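Local coordinates for sensor protein DivL (Caulobacter crescentus, PDB 4Q20), which is a membrane-bound sensor protein of the histidine kinase family, required for cell division and growth, that phosphorylates the cell-cycle regulator CtrA, at residues L55-I58 against I59-E63; V164-A167 against L168-P172. One frame throughout, in Å; residues are numbered along the deposited sequence.

Overall arrangement
Both contacts join residues three or four apart along a single helix, one in each of two domains of the kinase. Contact 1 (55-63) lies on helix 26-66 of the His Kinase A part, its centre about 23 Å from the centre of the chain, only partly buried and with a second subunit against one side. Contact 2 (164-172) lies on helix 153-170 of the GHKL-type ATPase part, its centre about 9 Å from the centre of the chain, largely buried between a sheet and helices of the same chain. Contact 1 joins backbone bonds and a serine hydroxyl to one isoleucine-leucine contact and a methyl at a tyrosine edge; contact 2 adds a carboxylate, a guanidinium group and a carbonyl taking three donors near the end of its helix.

Contact 1: residues L55-I58 against I59-E63; sequences LTTI and IGYSE
Ser62 grips the carbonyl of Ile58 twice. Its amide donates along the usual helical course, with Ser62 N 2.9 Å from Ile58 O, and its hydroxyl bends back to the same acceptor, with Ser62 OG 2.7 Å from Ile58 O. The two donors arrive from opposite faces of the carbonyl plane. This is possible because the hydroxyl stands between the backbone N and the carbonyl carbon of its own residue (chi1 60°), which turns it back along the helix and satisfies a buried polar group locally.

One turn is also spanned by Thr57 and Tyr61, whose side chains lie side by side and point the same way. The methyl of Thr57 meets the ring at its edge and in its plane, with Thr57 CG2 3.8 Å from Tyr61 CD2. The same ring edge passes Thr57 O, which is 3.3 Å from Tyr61 CD2 and also accepts the Tyr61 amide. Ile59 folds back similarly: Ile59 CG1 rests 3.4 Å from Leu55 O, while the apolar ends meet more loosely, with Leu55 CD1 4.2 Å from Ile59 CG1. Gly60 takes part through its backbone, its amide bonded to Thr56 O.

Beyond this first shell, Thr57, Ile58 and Tyr61 pack on Ala81, Val82 and Ala85 of helix 73-103. Leu55, Ile58, Ile59 and Ser62 lie against Leu89 and Ala86 of the second subunit, whose Arg83 makes a weak hydrogen bond to Ser62 OG. A helix packed at once on its hairpin partner and on the other subunit is characteristic of the dimeric four-helix bundle of histidine kinases; the same helix carries Tyr49, the autophosphorylation site, unmodified in this structure.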
loop_
_atom_site.group_PDB
_atom_site.type_symbol
_atom_site.label_atom_id
_atom_site.label_comp_id
_atom_site.label_asym_id
_atom_site.label_seq_id
_atom_site.Cartn_x
_atom_site.Cartn_y
_atom_site.Cartn_z
ATOM N N LEU A 55 -5.298 3.493 -5.282
ATOM C CA LEU A 55 -5.314 2.282 -6.113
ATOM C C LEU A 55 -6.414 2.299 -7.172
ATOM O O LEU A 55 -6.167 1.877 -8.305
ATOM C CB LEU A 55 -5.447 1.019 -5.291
ATOM C CG LEU A 55 -5.497 -0.246 -6.141
ATOM C CD1 LEU A 55 -4.134 -0.562 -6.799
ATOM C CD2 LEU A 55 -6.096 -1.398 -5.367
ATOM N N THR A 56 -7.610 2.755 -6.806
ATOM C CA THR A 56 -8.766 2.861 -7.691
ATOM C C THR A 56 -8.415 3.771 -8.893
ATOM O O THR A 56 -8.736 3.438 -10.033
ATOM C CB THR A 56 -9.975 3.355 -6.847
ATOM O OG1 THR A 56 -10.348 2.314 -5.948
ATOM C CG2 THR A 56 -11.162 3.741 -7.668
ATOM N N THR A 57 -7.694 4.872 -8.621
ATOM C CA THR A 57 -7.242 5.875 -9.589
ATOM C C THR A 57 -6.194 5.267 -10.558
ATOM O O THR A 57 -6.280 5.479 -11.770
ATOM C CB THR A 57 -6.731 7.103 -8.818
ATOM O OG1 THR A 57 -7.791 7.582 -7.984
ATOM C CG2 THR A 57 -6.263 8.224 -9.741
ATOM N N ILE A 58 -5.241 4.503 -10.021
ATOM C CA ILE A 58 -4.188 3.820 -10.779
ATOM C C ILE A 58 -4.808 2.813 -11.740
ATOM O O ILE A 58 -4.447 2.829 -12.918
ATOM C CB ILE A 58 -3.120 3.136 -9.846
ATOM C CG1 ILE A 58 -2.297 4.160 -9.093
ATOM C CG2 ILE A 58 -2.194 2.172 -10.595
ATOM C CD1 ILE A 58 -1.592 3.546 -7.841
ATOM N N ILE A 59 -5.731 1.946 -11.253
ATOM C CA ILE A 59 -6.405 0.941 -12.082
ATOM C C ILE A 59 -7.193 1.640 -13.185
ATOM O O ILE A 59 -6.948 1.346 -14.352
ATOM C CB ILE A 59 -7.295 -0.039 -11.245
ATOM C CG1 ILE A 59 -6.463 -0.933 -10.277
ATOM C CG2 ILE A 59 -8.206 -0.898 -12.125
ATOM C CD1 ILE A 59 -5.230 -1.775 -10.895
ATOM N N GLY A 60 -8.086 2.562 -12.810
ATOM C CA GLY A 60 -8.967 3.297 -13.718
ATOM C C GLY A 60 -8.246 3.977 -14.862
ATOM O O GLY A 60 -8.552 3.737 -16.024
ATOM N N TYR A 61 -7.226 4.771 -14.551
ATOM C CA TYR A 61 -6.455 5.475 -15.573
ATOM C C TYR A 61 -5.471 4.591 -16.359
ATOM O O TYR A 61 -5.308 4.852 -17.551
ATOM C CB TYR A 61 -5.730 6.658 -14.981
ATOM C CG TYR A 61 -6.639 7.837 -14.737
ATOM C CD1 TYR A 61 -7.191 8.549 -15.799
ATOM C CD2 TYR A 61 -6.968 8.233 -13.444
ATOM C CE1 TYR A 61 -8.021 9.639 -15.582
ATOM C CE2 TYR A 61 -7.812 9.315 -13.216
ATOM C CZ TYR A 61 -8.322 10.026 -14.291
ATOM O OH TYR A 61 -9.146 11.107 -14.119
ATOM N N SER A 62 -4.829 3.567 -15.739
ATOM C CA SER A 62 -3.927 2.665 -16.515
ATOM C C SER A 62 -4.741 1.833 -17.536
ATOM O O SER A 62 -4.239 1.608 -18.639
ATOM C CB SER A 62 -3.064 1.768 -15.621
ATOM O OG SER A 62 -3.850 0.919 -14.795
ATOM N N GLU A 63 -6.011 1.447 -17.203
ATOM C CA GLU A 63 -6.892 0.706 -18.116
ATOM C C GLU A 63 -7.231 1.569 -19.355
ATOM O O GLU A 63 -7.336 1.028 -20.459
ATOM C CB GLU A 63 -8.176 0.213 -17.410
ATOM C CG GLU A 63 -7.942 -1.000 -16.511
ATOM C CD GLU A 63 -9.147 -1.616 -15.813
ATOM O OE1 GLU A 63 -10.219 -0.969 -15.780
ATOM O OE2 GLU A 63 -9.010 -2.738 -15.268
#

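Contact 2: residues V164-A167 against L168-P172; sequences VENA and LRQTP
Leu168 lays its side chain back over the preceding turn, and its branch point does much of the touching: Leu168 CG lies 3.3 Å from Val164 O, the acceptor of its own amide. From there one methyl reaches two neighbours. Leu168 CD1 is 4.2 Å from Val164 CG1, an apolar contact, and 3.8 Å from Glu165 OE1, where the leucine and glutamate chains cross at a slant. The other oxygen of that carboxylate, OE2, forms a salt bridge with Arg91 and lies close to Asp130.

Ala167 contributes mainly through its carbonyl, which takes three donors. The hydroxyl of Thr171 comes closest, with Thr171 OG1 2.8 Å from Ala167 O, from above the carbonyl plane. The Thr171 amide lies nearly in line with the carbonyl, Thr171 N being 3.0 Å from Ala167 O. Gln170 N, 3.2 Å from Ala167 O, stands 63° out of the plane. The methyl of Ala167 is packed on Val177, Val192 and Asp194 of two sheet strands.

Arg169 curls back rather than extending. A bend at its third torsion (chi3 -69°) sets the flat guanidinium face on the backbone, with Glu165 O 3.5 Å above the plane and over its centre. The same oxygen accepts the Arg169 amide. The charged end of Arg169 stops short of the glutamate carboxylate, Arg169 NH1 being 4.7 Å from Glu165 OE1.

The sequence and position match the N box of GHKL ATPases, which borders the nucleotide pocket in relatives. Chemically, Arg91 probably offsets the repulsion between Glu165 and Asp130, with the more distant Arg169 adding a weaker field, while Thr171 supplies two of the three donors that satisfy a buried carbonyl near the end of the helix.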
loop_
_atom_site.group_PDB
_atom_site.type_symbol
_atom_site.label_atom_id
_atom_site.label_comp_id
_atom_site.label_asym_id
_atom_site.label_seq_id
_atom_site.Cartn_x
_atom_site.Cartn_y
_atom_site.Cartn_z
ATOM N N VAL A 164 3.545 21.013 0.806
ATOM C CA VAL A 164 3.279 21.389 -0.598
ATOM C C VAL A 164 2.177 20.496 -1.224
ATOM O O VAL A 164 1.306 21.015 -1.939
ATOM C CB VAL A 164 4.575 21.345 -1.443
ATOM C CG1 VAL A 164 4.286 21.526 -2.928
ATOM C CG2 VAL A 164 5.570 22.390 -0.959
ATOM N N GLU A 165 2.215 19.176 -0.977
ATOM C CA GLU A 165 1.221 18.277 -1.555
ATOM C C GLU A 165 -0.128 18.483 -0.893
ATOM O O GLU A 165 -1.154 18.425 -1.586
ATOM C CB GLU A 165 1.668 16.799 -1.495
ATOM C CG GLU A 165 2.716 16.451 -2.546
ATOM C CD GLU A 165 2.337 16.542 -4.021
ATOM O OE1 GLU A 165 1.133 16.707 -4.334
ATOM O OE2 GLU A 165 3.254 16.428 -4.869
ATOM N N ASN A 166 -0.127 18.791 0.425
ATOM C CA ASN A 166 -1.343 19.135 1.175
ATOM C C ASN A 166 -1.957 20.408 0.572
ATOM O O ASN A 166 -3.173 20.444 0.333
ATOM C CB ASN A 166 -1.036 19.316 2.672
ATOM C CG ASN A 166 -2.151 19.945 3.468
ATOM O OD1 ASN A 166 -3.154 19.298 3.776
ATOM N ND2 ASN A 166 -2.001 21.234 3.801
ATOM N N ALA A 167 -1.102 21.426 0.294
ATOM C CA ALA A 167 -1.493 22.698 -0.314
ATOM C C ALA A 167 -2.058 22.491 -1.728
ATOM O O ALA A 167 -3.114 23.033 -2.029
ATOM C CB ALA A 167 -0.303 23.644 -0.358
ATOM N N LEU A 168 -1.393 21.664 -2.572
ATOM C CA LEU A 168 -1.837 21.398 -3.945
ATOM C C LEU A 168 -3.214 20.720 -4.004
ATOM O O LEU A 168 -3.984 20.974 -4.935
ATOM C CB LEU A 168 -0.810 20.546 -4.700
ATOM C CG LEU A 168 0.503 21.207 -5.102
ATOM C CD1 LEU A 168 1.425 20.178 -5.757
ATOM C CD2 LEU A 168 0.275 22.423 -6.007
ATOM N N ARG A 169 -3.516 19.878 -3.007
ATOM C CA ARG A 169 -4.773 19.140 -2.901
ATOM C C ARG A 169 -5.952 20.054 -2.561
ATOM O O ARG A 169 -7.084 19.739 -2.927
ATOM C CB ARG A 169 -4.645 18.026 -1.842
ATOM C CG ARG A 169 -4.002 16.748 -2.385
ATOM C CD ARG A 169 -4.045 15.605 -1.387
ATOM N NE ARG A 169 -3.163 15.845 -0.240
ATOM C CZ ARG A 169 -1.949 15.323 -0.097
ATOM N NH1 ARG A 169 -1.455 14.502 -1.020
ATOM N NH2 ARG A 169 -1.221 15.612 0.974
ATOM N N GLN A 170 -5.683 21.170 -1.860
ATOM C CA GLN A 170 -6.661 22.162 -1.406
ATOM C C GLN A 170 -6.874 23.300 -2.422
ATOM O O GLN A 170 -7.955 23.901 -2.431
ATOM C CB GLN A 170 -6.192 22.778 -0.070
ATOM C CG GLN A 170 -6.261 21.870 1.155
ATOM C CD GLN A 170 -6.507 22.692 2.409
ATOM O OE1 GLN A 170 -5.619 23.396 2.924
ATOM N NE2 GLN A 170 -7.741 22.667 2.899
ATOM N N THR A 171 -5.832 23.635 -3.229
ATOM C CA THR A 171 -5.837 24.734 -4.206
ATOM C C THR A 171 -6.560 24.343 -5.527
ATOM O O THR A 171 -6.243 23.305 -6.119
ATOM C CB THR A 171 -4.401 25.220 -4.466
ATOM O OG1 THR A 171 -3.760 25.455 -3.210
ATOM C CG2 THR A 171 -4.351 26.492 -5.277
ATOM N N PRO A 172 -7.518 25.181 -6.010
ATOM C CA PRO A 172 -8.193 24.862 -7.275
ATOM C C PRO A 172 -7.351 25.295 -8.493
ATOM O O PRO A 172 -6.370 26.026 -8.309
ATOM C CB PRO A 172 -9.504 25.653 -7.172
ATOM C CG PRO A 172 -9.188 26.818 -6.309
ATOM C CD PRO A 172 -8.017 26.456 -5.441
#